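Local coordinates for ultraspiracle (Drosophila melanogaster, PDB 1HG4), which is a nuclear hormone receptor and transcription factor whose ligand-binding domain holds a phospholipid and is locked in an inactive conformation, at residues 62-67 against 260-265; 71-76 against 82-87; 161-166 against 237-242; 179-184 against 231-236. All blocks are in the same frame, centred on the assembly; numbering follows the deposited sequence.

Contact 1. Residues 62-67 against 260-265; sequences QMVEYA and ELFLEQ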
loop_
_atom_site.group_PDB
_atom_site.type_symbol
_atom_site.label_atom_id
_atom_site.label_comp_id
_atom_site.label_asym_id
_atom_site.label_seq_id
_atom_site.Cartn_x
_atom_site.Cartn_y
_atom_site.Cartn_z
ATOM N N GLN A 62 -22.297 19.925 6.226
ATOM C CA GLN A 62 -22.370 18.745 7.066
ATOM C C GLN A 62 -21.378 17.684 6.623
ATOM O O GLN A 62 -20.746 17.029 7.458
ATOM C CB GLN A 62 -23.798 18.192 7.049
ATOM C CG GLN A 62 -24.778 19.038 7.855
ATOM C CD GLN A 62 -26.224 18.812 7.455
ATOM O OE1 GLN A 62 -26.668 17.678 7.276
ATOM N NE2 GLN A 62 -26.977 19.905 7.327
ATOM N N MET A 63 -21.233 17.537 5.310
ATOM C CA MET A 63 -20.321 16.559 4.738
ATOM C C MET A 63 -18.900 16.804 5.201
ATOM O O MET A 63 -18.188 15.869 5.570
ATOM C CB MET A 63 -20.369 16.614 3.214
ATOM C CG MET A 63 -19.476 15.578 2.559
ATOM S SD MET A 63 -19.271 15.873 0.810
ATOM C CE MET A 63 -21.011 15.749 0.270
ATOM N N VAL A 64 -18.490 18.066 5.170
ATOM C CA VAL A 64 -17.145 18.438 5.595
ATOM C C VAL A 64 -16.920 18.045 7.057
ATOM O O VAL A 64 -15.882 17.481 7.392
ATOM C CB VAL A 64 -16.909 19.963 5.409
ATOM C CG1 VAL A 64 -15.599 20.376 6.048
ATOM C CG2 VAL A 64 -16.904 20.295 3.927
ATOM N N GLU A 65 -17.902 18.317 7.918
ATOM C CA GLU A 65 -17.774 17.973 9.331
ATOM C C GLU A 65 -17.810 16.467 9.505
ATOM O O GLU A 65 -17.203 15.919 10.428
ATOM C CB GLU A 65 -18.878 18.631 10.149
ATOM C CG GLU A 65 -18.795 20.162 10.170
ATOM C CD GLU A 65 -17.414 20.697 10.508
ATOM O OE1 GLU A 65 -16.773 20.202 11.461
ATOM O OE2 GLU A 65 -16.964 21.626 9.818
ATOM N N TYR A 66 -18.517 15.798 8.607
ATOM C CA TYR A 66 -18.599 14.337 8.622
ATOM C C TYR A 66 -17.204 13.754 8.390
ATOM O O TYR A 66 -16.741 12.924 9.175
ATOM C CB TYR A 66 -19.558 13.870 7.525
ATOM C CG TYR A 66 -19.294 12.490 6.983
ATOM C CD1 TYR A 66 -19.531 11.350 7.753
ATOM C CD2 TYR A 66 -18.829 12.320 5.676
ATOM C CE1 TYR A 66 -19.316 10.064 7.226
ATOM C CE2 TYR A 66 -18.611 11.048 5.143
ATOM C CZ TYR A 66 -18.860 9.927 5.914
ATOM O OH TYR A 66 -18.687 8.691 5.340
ATOM N N ALA A 67 -16.541 14.195 7.319
ATOM C CA ALA A 67 -15.195 13.726 6.991
ATOM C C ALA A 67 -14.219 14.090 8.107
ATOM O O ALA A 67 -13.303 13.341 8.423
ATOM C CB ALA A 67 -14.730 14.344 5.674
ATOM N N GLU A 260 -11.334 25.783 -2.553
ATOM C CA GLU A 260 -11.131 26.847 -1.580
ATOM C C GLU A 260 -12.146 26.794 -0.454
ATOM O O GLU A 260 -11.793 26.937 0.712
ATOM C CB GLU A 260 -11.203 28.211 -2.261
ATOM C CG GLU A 260 -9.942 28.619 -2.999
ATOM C CD GLU A 260 -10.098 29.958 -3.703
ATOM O OE1 GLU A 260 -10.627 30.905 -3.069
ATOM O OE2 GLU A 260 -9.691 30.063 -4.883
ATOM N N LEU A 261 -13.408 26.583 -0.803
ATOM C CA LEU A 261 -14.462 26.537 0.196
ATOM C C LEU A 261 -14.231 25.397 1.187
ATOM O O LEU A 261 -14.441 25.563 2.388
ATOM C CB LEU A 261 -15.828 26.406 -0.489
ATOM C CG LEU A 261 -16.322 27.591 -1.347
ATOM C CD1 LEU A 261 -15.311 27.937 -2.419
ATOM C CD2 LEU A 261 -17.634 27.226 -2.010
ATOM N N PHE A 262 -13.791 24.248 0.684
ATOM C CA PHE A 262 -13.511 23.094 1.535
ATOM C C PHE A 262 -12.322 23.398 2.444
ATOM O O PHE A 262 -12.347 23.147 3.653
ATOM C CB PHE A 262 -13.172 21.860 0.683
ATOM C CG PHE A 262 -14.368 21.163 0.097
ATOM C CD1 PHE A 262 -15.593 21.168 0.757
ATOM C CD2 PHE A 262 -14.248 20.459 -1.103
ATOM C CE1 PHE A 262 -16.693 20.480 0.233
ATOM C CE2 PHE A 262 -15.340 19.760 -1.646
ATOM C CZ PHE A 262 -16.569 19.770 -0.975
ATOM N N LEU A 263 -11.273 23.936 1.845
ATOM C CA LEU A 263 -10.058 24.278 2.575
ATOM C C LEU A 263 -10.354 25.235 3.719
ATOM O O LEU A 263 -9.822 25.087 4.822
ATOM C CB LEU A 263 -9.051 24.932 1.629
ATOM C CG LEU A 263 -7.575 24.586 1.792
ATOM C CD1 LEU A 263 -6.762 25.499 0.887
ATOM C CD2 LEU A 263 -7.141 24.742 3.234
ATOM N N GLU A 264 -11.210 26.217 3.452
ATOM C CA GLU A 264 -11.550 27.210 4.454
ATOM C C GLU A 264 -12.351 26.644 5.613
ATOM O O GLU A 264 -12.118 27.025 6.765
ATOM C CB GLU A 264 -12.281 28.381 3.792
ATOM C CG GLU A 264 -11.497 28.957 2.598
ATOM C CD GLU A 264 -12.109 30.223 2.014
ATOM O OE1 GLU A 264 -13.359 30.286 1.891
ATOM O OE2 GLU A 264 -11.329 31.145 1.665
ATOM N N GLN A 265 -13.284 25.731 5.341
ATOM C CA GLN A 265 -14.054 25.160 6.443
ATOM C C GLN A 265 -13.151 24.236 7.249
ATOM O O GLN A 265 -13.217 24.214 8.479
ATOM C CB GLN A 265 -15.276 24.383 5.944
ATOM C CG GLN A 265 -16.260 24.051 7.068
ATOM C CD GLN A 265 -17.510 23.335 6.595
ATOM O OE1 GLN A 265 -18.031 23.625 5.523
ATOM N NE2 GLN A 265 -18.015 22.415 7.409
#

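Contact 2. Residues 71-76 against 82-87; sequences PHFAQV and VILLKA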
loop_
_atom_site.group_PDB
_atom_site.type_symbol
_atom_site.label_atom_id
_atom_site.label_comp_id
_atom_site.label_asym_id
_atom_site.label_seq_id
_atom_site.Cartn_x
_atom_site.Cartn_y
_atom_site.Cartn_z
ATOM N N PRO A 71 -12.399 8.392 10.864
ATOM C CA PRO A 71 -11.096 7.844 11.278
ATOM C C PRO A 71 -9.964 8.171 10.308
ATOM O O PRO A 71 -10.073 7.892 9.108
ATOM C CB PRO A 71 -11.361 6.336 11.361
ATOM C CG PRO A 71 -12.803 6.266 11.759
ATOM C CD PRO A 71 -13.441 7.346 10.885
ATOM N N HIS A 72 -8.902 8.783 10.844
ATOM C CA HIS A 72 -7.694 9.158 10.087
ATOM C C HIS A 72 -7.776 10.321 9.102
ATOM O O HIS A 72 -6.736 10.890 8.745
ATOM C CB HIS A 72 -7.132 7.934 9.345
ATOM C CG HIS A 72 -6.637 6.860 10.261
ATOM N ND1 HIS A 72 -5.321 6.770 10.661
ATOM C CD2 HIS A 72 -7.298 5.872 10.913
ATOM C CE1 HIS A 72 -5.193 5.774 11.520
ATOM N NE2 HIS A 72 -6.378 5.214 11.691
ATOM N N PHE A 73 -8.988 10.676 8.670
ATOM C CA PHE A 73 -9.176 11.761 7.706
ATOM C C PHE A 73 -8.398 13.033 8.028
ATOM O O PHE A 73 -7.638 13.528 7.196
ATOM C CB PHE A 73 -10.654 12.120 7.578
ATOM C CG PHE A 73 -10.948 13.064 6.442
ATOM C CD1 PHE A 73 -10.932 12.616 5.124
ATOM C CD2 PHE A 73 -11.227 14.403 6.685
ATOM C CE1 PHE A 73 -11.191 13.483 4.071
ATOM C CE2 PHE A 73 -11.486 15.277 5.629
ATOM C CZ PHE A 73 -11.468 14.819 4.328
ATOM N N ALA A 74 -8.597 13.563 9.232
ATOM C CA ALA A 74 -7.923 14.793 9.652
ATOM C C ALA A 74 -6.415 14.644 9.756
ATOM O O ALA A 74 -5.697 15.632 9.956
ATOM C CB ALA A 74 -8.482 15.269 10.990
ATOM N N GLN A 75 -5.923 13.416 9.623
ATOM C CA GLN A 75 -4.493 13.203 9.706
ATOM C C GLN A 75 -3.768 13.358 8.386
ATOM O O GLN A 75 -2.630 13.818 8.353
ATOM C CB GLN A 75 -4.180 11.835 10.304
ATOM C CG GLN A 75 -4.039 11.888 11.804
ATOM C CD GLN A 75 -5.251 12.499 12.464
ATOM O OE1 GLN A 75 -6.344 11.921 12.448
ATOM N NE2 GLN A 75 -5.072 13.682 13.045
ATOM N N VAL A 76 -4.399 12.977 7.292
ATOM C CA VAL A 76 -3.720 13.117 6.026
ATOM C C VAL A 76 -3.485 14.599 5.815
ATOM O O VAL A 76 -4.157 15.435 6.415
ATOM C CB VAL A 76 -4.544 12.530 4.875
ATOM C CG1 VAL A 76 -4.968 11.126 5.239
ATOM C CG2 VAL A 76 -5.739 13.403 4.570
ATOM N N VAL A 82 -8.712 18.001 0.925
ATOM C CA VAL A 82 -9.453 18.820 -0.021
ATOM C C VAL A 82 -9.769 18.024 -1.273
ATOM O O VAL A 82 -10.884 18.092 -1.783
ATOM C CB VAL A 82 -8.641 20.102 -0.396
ATOM C CG1 VAL A 82 -9.223 20.763 -1.638
ATOM C CG2 VAL A 82 -8.647 21.072 0.775
ATOM N N ILE A 83 -8.790 17.262 -1.758
ATOM C CA ILE A 83 -8.974 16.466 -2.966
ATOM C C ILE A 83 -10.013 15.361 -2.779
ATOM O O ILE A 83 -10.838 15.107 -3.664
ATOM C CB ILE A 83 -7.622 15.860 -3.438
ATOM C CG1 ILE A 83 -6.695 16.980 -3.917
ATOM C CG2 ILE A 83 -7.838 14.874 -4.585
ATOM C CD1 ILE A 83 -5.321 16.485 -4.356
ATOM N N LEU A 84 -9.987 14.720 -1.617
ATOM C CA LEU A 84 -10.927 13.640 -1.318
ATOM C C LEU A 84 -12.353 14.156 -1.322
ATOM O O LEU A 84 -13.242 13.510 -1.873
ATOM C CB LEU A 84 -10.606 13.011 0.043
ATOM C CG LEU A 84 -9.265 12.268 0.099
ATOM C CD1 LEU A 84 -8.900 11.914 1.531
ATOM C CD2 LEU A 84 -9.357 11.025 -0.755
ATOM N N LEU A 85 -12.569 15.311 -0.698
ATOM C CA LEU A 85 -13.900 15.891 -0.643
ATOM C C LEU A 85 -14.384 16.327 -2.032
ATOM O O LEU A 85 -15.548 16.143 -2.378
ATOM C CB LEU A 85 -13.918 17.081 0.317
ATOM C CG LEU A 85 -13.826 16.718 1.800
ATOM C CD1 LEU A 85 -13.622 17.980 2.633
ATOM C CD2 LEU A 85 -15.090 16.009 2.224
ATOM N N LYS A 86 -13.485 16.896 -2.823
ATOM C CA LYS A 86 -13.826 17.355 -4.161
ATOM C C LYS A 86 -14.219 16.183 -5.062
ATOM O O LYS A 86 -15.068 16.308 -5.950
ATOM C CB LYS A 86 -12.631 18.106 -4.764
ATOM C CG LYS A 86 -12.790 18.484 -6.218
ATOM C CD LYS A 86 -13.851 19.550 -6.399
ATOM C CE LYS A 86 -14.083 19.825 -7.877
ATOM N NZ LYS A 86 -12.783 20.081 -8.586
ATOM N N ALA A 87 -13.605 15.033 -4.832
ATOM C CA ALA A 87 -13.899 13.866 -5.656
ATOM C C ALA A 87 -15.132 13.090 -5.228
ATOM O O ALA A 87 -15.802 12.513 -6.056
ATOM C CB ALA A 87 -12.678 12.928 -5.697
#

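Contact 3. Residues 161-166 against 237-242; sequences LSELSV and RSISLK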
loop_
_atom_site.group_PDB
_atom_site.type_symbol
_atom_site.label_atom_id
_atom_site.label_comp_id
_atom_site.label_asym_id
_atom_site.label_seq_id
_atom_site.Cartn_x
_atom_site.Cartn_y
_atom_site.Cartn_z
ATOM N N LEU A 161 -33.520 6.631 -9.121
ATOM C CA LEU A 161 -34.488 5.779 -8.445
ATOM C C LEU A 161 -34.506 4.344 -8.936
ATOM O O LEU A 161 -34.743 3.429 -8.155
ATOM C CB LEU A 161 -35.891 6.387 -8.557
ATOM C CG LEU A 161 -36.035 7.753 -7.883
ATOM C CD1 LEU A 161 -37.367 8.381 -8.221
ATOM C CD2 LEU A 161 -35.893 7.578 -6.389
ATOM N N SER A 162 -34.258 4.134 -10.223
ATOM C CA SER A 162 -34.254 2.780 -10.769
ATOM C C SER A 162 -32.941 2.047 -10.501
ATOM O O SER A 162 -32.938 0.896 -10.059
ATOM C CB SER A 162 -34.507 2.822 -12.268
ATOM O OG SER A 162 -35.773 3.399 -12.535
ATOM N N GLU A 163 -31.827 2.730 -10.764
ATOM C CA GLU A 163 -30.501 2.156 -10.587
ATOM C C GLU A 163 -29.952 2.120 -9.156
ATOM O O GLU A 163 -29.064 1.330 -8.847
ATOM C CB GLU A 163 -29.525 2.875 -11.511
ATOM C CG GLU A 163 -29.859 2.663 -12.976
ATOM C CD GLU A 163 -28.918 3.396 -13.915
ATOM O OE1 GLU A 163 -27.685 3.268 -13.741
ATOM O OE2 GLU A 163 -29.413 4.090 -14.837
ATOM N N LEU A 164 -30.483 2.955 -8.277
ATOM C CA LEU A 164 -30.005 2.963 -6.908
ATOM C C LEU A 164 -31.087 2.590 -5.901
ATOM O O LEU A 164 -31.034 1.504 -5.312
ATOM C CB LEU A 164 -29.410 4.333 -6.579
ATOM C CG LEU A 164 -28.225 4.731 -7.478
ATOM C CD1 LEU A 164 -27.824 6.169 -7.207
ATOM C CD2 LEU A 164 -27.041 3.781 -7.249
ATOM N N SER A 165 -32.071 3.469 -5.713
ATOM C CA SER A 165 -33.155 3.221 -4.756
ATOM C C SER A 165 -33.819 1.848 -4.886
ATOM O O SER A 165 -33.875 1.085 -3.922
ATOM C CB SER A 165 -34.227 4.307 -4.874
ATOM O OG SER A 165 -33.711 5.582 -4.531
ATOM N N VAL A 166 -34.325 1.537 -6.074
ATOM C CA VAL A 166 -34.984 0.256 -6.305
ATOM C C VAL A 166 -34.079 -0.923 -5.981
ATOM O O VAL A 166 -34.463 -1.804 -5.220
ATOM C CB VAL A 166 -35.497 0.141 -7.780
ATOM C CG1 VAL A 166 -35.971 -1.277 -8.085
ATOM C CG2 VAL A 166 -36.641 1.118 -7.999
ATOM N N ARG A 237 -21.300 6.377 -9.386
ATOM C CA ARG A 237 -20.320 7.254 -10.027
ATOM C C ARG A 237 -20.812 7.797 -11.365
ATOM O O ARG A 237 -20.679 8.982 -11.651
ATOM C CB ARG A 237 -18.998 6.520 -10.253
ATOM C CG ARG A 237 -17.925 7.433 -10.823
ATOM C CD ARG A 237 -16.609 6.729 -11.077
ATOM N NE ARG A 237 -15.648 7.642 -11.699
ATOM C CZ ARG A 237 -14.456 7.284 -12.170
ATOM N NH1 ARG A 237 -14.060 6.018 -12.094
ATOM N NH2 ARG A 237 -13.661 8.192 -12.723
ATOM N N SER A 238 -21.373 6.923 -12.189
ATOM C CA SER A 238 -21.878 7.340 -13.484
ATOM C C SER A 238 -22.968 8.407 -13.370
ATOM O O SER A 238 -22.927 9.418 -14.052
ATOM C CB SER A 238 -22.422 6.135 -14.242
ATOM O OG SER A 238 -22.778 6.514 -15.560
ATOM N N ILE A 239 -23.948 8.172 -12.504
ATOM C CA ILE A 239 -25.044 9.120 -12.303
ATOM C C ILE A 239 -24.487 10.430 -11.760
ATOM O O ILE A 239 -24.869 11.518 -12.182
ATOM C CB ILE A 239 -26.084 8.553 -11.305
ATOM C CG1 ILE A 239 -26.744 7.305 -11.896
ATOM C CG2 ILE A 239 -27.118 9.608 -10.973
ATOM C CD1 ILE A 239 -27.699 6.619 -10.961
ATOM N N SER A 240 -23.569 10.301 -10.818
ATOM C CA SER A 240 -22.930 11.433 -10.181
ATOM C C SER A 240 -22.196 12.329 -11.195
ATOM O O SER A 240 -22.186 13.561 -11.068
ATOM C CB SER A 240 -21.979 10.903 -9.097
ATOM O OG SER A 240 -21.138 11.915 -8.575
ATOM N N LEU A 241 -21.585 11.721 -12.209
ATOM C CA LEU A 241 -20.879 12.499 -13.227
ATOM C C LEU A 241 -21.865 13.312 -14.079
ATOM O O LEU A 241 -21.566 14.442 -14.464
ATOM C CB LEU A 241 -20.037 11.576 -14.114
ATOM C CG LEU A 241 -18.807 10.974 -13.404
ATOM C CD1 LEU A 241 -18.145 9.893 -14.264
ATOM C CD2 LEU A 241 -17.806 12.089 -13.085
ATOM N N LYS A 242 -23.041 12.751 -14.363
ATOM C CA LYS A 242 -24.047 13.465 -15.150
ATOM C C LYS A 242 -24.595 14.649 -14.339
ATOM O O LYS A 242 -24.849 15.721 -14.902
ATOM C CB LYS A 242 -25.199 12.538 -15.541
ATOM C CG LYS A 242 -24.753 11.182 -16.055
ATOM C CD LYS A 242 -23.803 11.280 -17.260
ATOM C CE LYS A 242 -23.058 9.959 -17.483
ATOM N NZ LYS A 242 -24.009 8.833 -17.699
#

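Contact 4. Residues 179-184 against 231-236; sequences SCLKAI and LRLPAL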
loop_
_atom_site.group_PDB
_atom_site.type_symbol
_atom_site.label_atom_id
_atom_site.label_comp_id
_atom_site.label_asym_id
_atom_site.label_seq_id
_atom_site.Cartn_x
_atom_site.Cartn_y
_atom_site.Cartn_z
ATOM N N SER A 179 -23.566 3.203 5.201
ATOM C CA SER A 179 -22.459 3.918 5.816
ATOM C C SER A 179 -21.140 3.377 5.277
ATOM O O SER A 179 -20.225 4.149 5.002
ATOM C CB SER A 179 -22.481 3.751 7.324
ATOM O OG SER A 179 -23.583 4.437 7.865
ATOM N N CYS A 180 -21.045 2.053 5.129
ATOM C CA CYS A 180 -19.829 1.429 4.610
ATOM C C CYS A 180 -19.574 1.846 3.162
ATOM O O CYS A 180 -18.449 2.215 2.795
ATOM C CB CYS A 180 -19.915 -0.105 4.702
ATOM S SG CYS A 180 -19.704 -0.790 6.382
ATOM N N LEU A 181 -20.613 1.800 2.334
ATOM C CA LEU A 181 -20.449 2.200 0.936
ATOM C C LEU A 181 -19.971 3.653 0.821
ATOM O O LEU A 181 -19.098 3.977 0.002
ATOM C CB LEU A 181 -21.759 2.013 0.170
ATOM C CG LEU A 181 -22.195 0.553 -0.040
ATOM C CD1 LEU A 181 -23.505 0.523 -0.839
ATOM C CD2 LEU A 181 -21.108 -0.215 -0.799
ATOM N N LYS A 182 -20.528 4.525 1.651
ATOM C CA LYS A 182 -20.148 5.923 1.605
ATOM C C LYS A 182 -18.704 6.142 2.035
ATOM O O LYS A 182 -18.002 7.005 1.499
ATOM C CB LYS A 182 -21.110 6.742 2.469
ATOM C CG LYS A 182 -22.540 6.699 1.948
ATOM C CD LYS A 182 -23.392 7.828 2.503
ATOM C CE LYS A 182 -23.624 7.686 3.992
ATOM N NZ LYS A 182 -24.501 8.776 4.504
ATOM N N ALA A 183 -18.249 5.356 3.002
ATOM C CA ALA A 183 -16.875 5.491 3.442
ATOM C C ALA A 183 -15.957 4.981 2.317
ATOM O O ALA A 183 -14.935 5.620 2.002
ATOM C CB ALA A 183 -16.647 4.697 4.747
ATOM N N ILE A 184 -16.313 3.851 1.700
ATOM C CA ILE A 184 -15.486 3.311 0.615
ATOM C C ILE A 184 -15.276 4.428 -0.412
ATOM O O ILE A 184 -14.175 4.590 -0.957
ATOM C CB ILE A 184 -16.169 2.067 -0.064
ATOM C CG1 ILE A 184 -16.119 0.879 0.880
ATOM C CG2 ILE A 184 -15.492 1.698 -1.388
ATOM C CD1 ILE A 184 -17.147 -0.146 0.575
ATOM N N LEU A 231 -21.442 -3.488 -6.408
ATOM C CA LEU A 231 -21.855 -3.192 -7.780
ATOM C C LEU A 231 -22.617 -1.863 -7.898
ATOM O O LEU A 231 -22.670 -1.266 -8.971
ATOM C CB LEU A 231 -22.737 -4.312 -8.335
ATOM C CG LEU A 231 -22.057 -5.604 -8.783
ATOM C CD1 LEU A 231 -23.120 -6.552 -9.335
ATOM C CD2 LEU A 231 -21.005 -5.298 -9.846
ATOM N N ARG A 232 -23.223 -1.404 -6.808
ATOM C CA ARG A 232 -23.952 -0.150 -6.852
ATOM C C ARG A 232 -23.013 1.053 -7.014
ATOM O O ARG A 232 -23.430 2.102 -7.510
ATOM C CB ARG A 232 -24.787 0.021 -5.582
ATOM C CG ARG A 232 -25.899 -1.009 -5.405
ATOM C CD ARG A 232 -26.878 -0.976 -6.578
ATOM N NE ARG A 232 -26.482 -1.871 -7.668
ATOM C CZ ARG A 232 -26.506 -1.542 -8.958
ATOM N NH1 ARG A 232 -26.904 -0.336 -9.335
ATOM N NH2 ARG A 232 -26.124 -2.425 -9.877
ATOM N N LEU A 233 -21.747 0.900 -6.617
ATOM C CA LEU A 233 -20.781 2.000 -6.704
ATOM C C LEU A 233 -20.564 2.558 -8.108
ATOM O O LEU A 233 -20.546 3.776 -8.297
ATOM C CB LEU A 233 -19.438 1.582 -6.098
ATOM C CG LEU A 233 -19.472 1.369 -4.584
ATOM C CD1 LEU A 233 -18.083 0.981 -4.090
ATOM C CD2 LEU A 233 -19.960 2.635 -3.894
ATOM N N PRO A 234 -20.378 1.681 -9.107
ATOM C CA PRO A 234 -20.175 2.172 -10.471
ATOM C C PRO A 234 -21.387 2.964 -10.987
ATOM O O PRO A 234 -21.242 3.969 -11.684
ATOM C CB PRO A 234 -19.930 0.892 -11.262
ATOM C CG PRO A 234 -19.241 0.035 -10.277
ATOM C CD PRO A 234 -20.082 0.245 -9.033
ATOM N N ALA A 235 -22.579 2.510 -10.642
ATOM C CA ALA A 235 -23.784 3.194 -11.077
ATOM C C ALA A 235 -23.881 4.542 -10.360
ATOM O O ALA A 235 -24.370 5.525 -10.917
ATOM C CB ALA A 235 -25.012 2.334 -10.783
ATOM N N LEU A 236 -23.398 4.589 -9.124
ATOM C CA LEU A 236 -23.430 5.827 -8.360
ATOM C C LEU A 236 -22.493 6.834 -9.021
ATOM O O LEU A 236 -22.842 8.003 -9.204
ATOM C CB LEU A 236 -22.991 5.581 -6.915
ATOM C CG LEU A 236 -23.835 6.234 -5.817
ATOM C CD1 LEU A 236 -23.125 6.061 -4.474
ATOM C CD2 LEU A 236 -24.059 7.708 -6.117
#

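Contact 1. Residues 62-67 against 260-265
Segments 62-67 and 260-265, both helical, pass each other with their axes 10.6 Å apart at closest and their directions 55° apart, and the backbones come nearest at Val64 and Phe262, CA to CA 7.2 Å. Val64 points at the other helix and meets two side chains with its two branches. Val64 CG2 comes obliquely to the Phe262 ring, 3.5 Å from Phe262 CD1; CG1, together with CB, packs on the amide of Gln265, whose NE2 is 3.4 Å from Val64 CB. Gln265 gets there because its CG stands anti to the backbone N and the chain beyond stays extended, so the amide spans the gap between the helices. Gln265 NE2 then gives a nearly straight hydrogen bond of 2.7 Å to Glu65 OE2, with an N-H...O angle of 170°. Glu65 bends at its second torsion to bring the carboxylate over, and the two flat groups end almost coplanar, 13° apart. The amide uses the anti lone pair of OE2, which also forms a salt bridge with Arg68, while NE2 has a second acceptor in the carbonyl of Phe61. Helix 258-266 is the last of the domain, and its place against helices 46-68 and 78-100 is consistent with the inactive state: in active relatives this groove receives coactivator helices. Chemically, the buried amide is bonded by two acceptors while its flank packs on Val64, and the nearby arginine probably favours an ionised Glu65.

Contact 2. Residues 71-76 against 82-87
The carbonyl oxygen of His72 accepts two backbone N-H groups, Gln75 N at 2.8 Å and, weakly, Val76 N at 3.5 Å, and the turn it closes presents Phe73 to Leu84 and Leu85. Val76 N also reaches Phe73 O, at 3.3 Å, within the same turn. Across the contact everything is apolar and rests on one ring. With CG anti to the backbone N (chi1 -170°), Phe73 extends from the loop to helix 78-100, where its far end meets successive leucines. Phe73 CE1 lies 3.8 Å from Leu84 CD1, the ring and the leucine running antiparallel, alongside one another. Phe73 CZ, the outermost ring atom, is 3.9 Å from the branch point CG of Leu85, whose side chain runs roughly at right angles to the phenylalanine. Both leucines come in obliquely, so the ring tip is shared between them. The loop thus folds back on the helix it leads into, joining helix 46-68 to helix 78-100. Ala67 at the end of helix 46-68 packs on both Phe73 and Leu85, Ile200 of helix 197-218 touches Leu84, and Phe262 and Leu266 of helix 258-266 close over Leu85.

Contact 3. Residues 161-166 against 237-242
Glu163 and Ile239 mark the closest approach of the two helical backbones, CA to CA 9.0 Å, and the gap is bridged by side chains alone, from both helices. The helix at 161-166 is widened into a pi-type turn, with Val166 N bonded to Leu161 O at 2.8 Å. Both Glu163 and Leu164 leave this turn toward segment 237-242. The real touch is tip to tip: Leu164 CD1 meets Ile239 CD1 at 3.8 Å. Ile239 manages this through its longer branch, CG1 anti to the carbonyl carbon and CD1 carried on in an extended line (chi2 176°). Ile239 CD1 also lies 4.2 Å from Glu163 CB. Past that point Glu163 turns polar, and its OE2 forms a salt bridge with Arg159 NE, one turn earlier in helix 154-171. Within segment 237-242, Lys242 NZ makes a weak hydrogen bond of 3.4 Å to Ser238 OG. Arg159 and Ile160 also lie against Ile239, and Ala98 of helix 78-100 backs Leu164. Between these segments the touch is apolar, carried mainly by the Leu164 and Ile239 methyls: it is probably held by close packing rather than by directed bonds, with the Glu163-Arg159 salt bridge lying within its own helix beside it.

Contact 4. Residues 179-184 against 231-236
Leu233 does nearly all the work for its helix here, fitting between Leu181 and Ile184, which sit one turn apart on helix 175-186. The closer touch is with Ile184: Leu233 CD1 lies 3.8 Å from Ile184 CG2, the two side chains meeting at about a right angle. Ile184 offers this short branch because CG2 stands anti to its backbone N. Toward Leu181 the spacing is wider, although Leu181 is the more extensively buried of the two by this contact. Leu181 CD2 and Leu233 CD2 are 4.4 Å apart, and Leu233 CD2 comes marginally nearer, 4.2 Å, to the backbone oxygen Leu181 O. The backbones are still close, with Leu181 CA and Leu233 CA separated by 7.6 Å. In the layered helical sandwich of nuclear receptor ligand-binding domains, helix 175-186 belongs to the middle layer and helix 225-250 to an outer one, so this is packing between layers. Val207 and Tyr208 of helix 197-218 press on Ile184, and Leu236, a turn beyond Leu233, settles on Ile94 and Ala95 of helix 78-100. The helix is kinked at this point: neither Leu233 nor Pro234 has its N bonded to the preceding turn, and a proline has no N-H to give. Solvent reaches segment 231-236 at Leu231 and Pro234, which are exposed, and Leu233 itself is partly so. Arg232 starts out toward helix 175-186 but swings its guanidinium away; its NH1 instead makes a weak hydrogen bond to the carbonyl of Glu163 in helix 154-171.

Contacts 1 and 2 adjoin, their centres about 9 Å apart, and lie in one cluster formed by helices 46-68, 78-100 and 258-266. Contacts 3 and 4 both use helix 225-250, nearly two turns apart along it, and are linked by one weak hydrogen bond. All four are mainly buried, but the pair on helix 225-250 includes partly exposed members, Glu163 and Leu233, whereas every touching residue of contacts 1 and 2 is buried. Chemistry does not simply follow burial: only contact 1, where the terminal helix docks, has a hydrogen bond across it, while the other three, the equally buried contact 2 among them, join their segments by apolar packing.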